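Local coordinates for protein TqaA (Penicillium aethiopicum, PDB 5EJD) that is a nonribosomal peptide synthetase, represented here by its C-terminal condensation-type domain, which binds the 4'-phosphopantetheine arm and probably releases the finished peptide, at residues A[56-61]-A[164-169]. Residues are numbered along the deposited sequence; the frame is centred on the assembly and turned at random.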
# COMPACT_ATOMS: atom_id res chain seq x y z
N GLY A 56 11.13 6.98 -9.29
CA GLY A 56 12.22 7.12 -8.36
C GLY A 56 11.80 7.02 -6.91
O GLY A 56 12.44 7.59 -6.05
N THR A 57 10.76 6.24 -6.62
CA THR A 57 10.22 6.18 -5.27
C THR A 57 11.12 5.38 -4.34
O THR A 57 11.29 4.18 -4.49
CB THR A 57 8.82 5.57 -5.28
OG1 THR A 57 8.13 6.06 -6.41
CG2 THR A 57 8.09 5.99 -4.05
N PHE A 58 11.70 6.08 -3.36
CA PHE A 58 12.82 5.58 -2.60
C PHE A 58 12.82 6.25 -1.25
O PHE A 58 12.66 7.44 -1.16
CB PHE A 58 14.11 5.92 -3.35
CG PHE A 58 15.30 5.19 -2.84
CD1 PHE A 58 15.32 3.81 -2.85
CD2 PHE A 58 16.42 5.86 -2.44
CE1 PHE A 58 16.43 3.10 -2.43
CE2 PHE A 58 17.53 5.16 -2.02
CZ PHE A 58 17.52 3.78 -1.99
N HIS A 59 12.99 5.45 -0.21
CA HIS A 59 12.86 5.92 1.14
C HIS A 59 14.06 5.52 2.00
O HIS A 59 14.68 4.48 1.80
CB HIS A 59 11.65 5.30 1.76
CG HIS A 59 10.39 5.95 1.37
ND1 HIS A 59 9.97 6.05 0.06
CD2 HIS A 59 9.44 6.53 2.13
CE1 HIS A 59 8.83 6.71 0.05
NE2 HIS A 59 8.49 7.01 1.29
N SER A 60 14.35 6.37 2.99
CA SER A 60 15.25 6.06 4.04
C SER A 60 14.48 6.15 5.38
O SER A 60 14.02 7.22 5.77
CB SER A 60 16.40 7.02 4.04
OG SER A 60 17.34 6.68 5.03
N TYR A 61 14.30 5.02 6.03
CA TYR A 61 13.62 4.99 7.30
C TYR A 61 14.71 5.01 8.36
O TYR A 61 15.53 4.10 8.40
CB TYR A 61 12.75 3.72 7.45
CG TYR A 61 11.54 3.73 6.56
CD1 TYR A 61 10.50 4.59 6.82
CD2 TYR A 61 11.46 2.91 5.44
CE1 TYR A 61 9.40 4.65 6.01
CE2 TYR A 61 10.37 2.96 4.61
CZ TYR A 61 9.33 3.82 4.91
OH TYR A 61 8.21 3.89 4.11
N THR A 164 19.66 3.32 9.64
CA THR A 164 18.93 3.65 8.44
C THR A 164 18.68 2.41 7.59
O THR A 164 19.56 1.59 7.38
CB THR A 164 19.76 4.70 7.73
OG1 THR A 164 19.38 5.97 8.27
CG2 THR A 164 19.59 4.69 6.29
N ILE A 165 17.46 2.29 7.08
CA ILE A 165 17.08 1.29 6.09
C ILE A 165 16.63 2.04 4.84
O ILE A 165 15.63 2.76 4.89
CB ILE A 165 15.90 0.44 6.58
CG1 ILE A 165 16.16 0.10 8.04
CG2 ILE A 165 15.73 -0.79 5.69
CD1 ILE A 165 15.20 -0.87 8.72
N GLN A 166 17.33 1.83 3.74
CA GLN A 166 16.90 2.34 2.46
C GLN A 166 16.18 1.28 1.68
O GLN A 166 16.53 0.11 1.75
CB GLN A 166 18.08 2.83 1.63
CG GLN A 166 18.71 4.04 2.26
CD GLN A 166 19.88 4.56 1.48
OE1 GLN A 166 20.17 4.10 0.37
NE2 GLN A 166 20.50 5.58 1.99
N ILE A 167 15.17 1.69 0.93
CA ILE A 167 14.29 0.74 0.29
C ILE A 167 13.50 1.39 -0.84
O ILE A 167 13.10 2.53 -0.74
CB ILE A 167 13.35 0.09 1.37
CG1 ILE A 167 12.53 -1.04 0.78
CG2 ILE A 167 12.42 1.12 1.97
CD1 ILE A 167 11.88 -1.89 1.86
N SER A 168 13.24 0.63 -1.88
CA SER A 168 12.42 1.06 -3.00
C SER A 168 10.96 0.75 -2.69
O SER A 168 10.66 -0.26 -2.08
CB SER A 168 12.82 0.30 -4.27
OG SER A 168 11.86 0.48 -5.31
N HIS A 169 10.05 1.57 -3.17
CA HIS A 169 8.62 1.37 -2.86
C HIS A 169 8.06 0.19 -3.59
O HIS A 169 6.97 -0.30 -3.26
CB HIS A 169 7.83 2.61 -3.20
CG HIS A 169 6.54 2.73 -2.45
ND1 HIS A 169 5.79 1.66 -2.06
CD2 HIS A 169 5.87 3.82 -2.02
CE1 HIS A 169 4.71 2.08 -1.44
NE2 HIS A 169 4.73 3.38 -1.41
O HOH W 1 12.30 2.79 -6.55
O HOH W 2 10.36 3.60 -1.00
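Phe58 meets Gln166 with the edge of its ring: CZ sits 3.6 Å from Gln166 OE1, near the ring plane, the amide turned 78° against the ring. CG lies anti to the backbone N (chi1 -167°), swinging the ring over the neighbouring strand, where CD1 comes 3.3 Å from Ile167 O. CZ also lies 3.8 Å from Gln166 CB, and the side chain touches Leu139. With an alanine here, Gln166 CB and OE1 would probably lose their aromatic neighbour and a gap open beside Leu139. Asp135 holds the amide's other end, accepting a hydrogen bond from NE2. On the face of His59 and Ile165, Tyr61 turns its ring edge to Ile167, CE2 lying 3.8 Å from CG2. Strands 58-61 and 164-168 run antiparallel in the mixed sheet of the N-terminal half of the condensation-domain fold, His59–Ile167 and Tyr61–Ile165 being hydrogen-bonded pairs. Ser168-His169 begins the family's HHxxxDG motif, serine replacing the first histidine; the second is the active-site histidine in relatives. Ile167 O takes both His59 N (3.0 Å) and a water that also meets His59 ND1 weakly. Past the last bridge, His169 N reaches Thr57 O at 3.2 Å from above the carbonyl plane; a second water links that oxygen to Ser168 OG, which also hydrogen-bonds Ser170 OG. Thr57 CG2 packs 3.5 Å from His169 CB and at the edge of the imidazole, which stacks with Phe52 and Trp172; His169 also touches the bound 4'-phosphopantetheine.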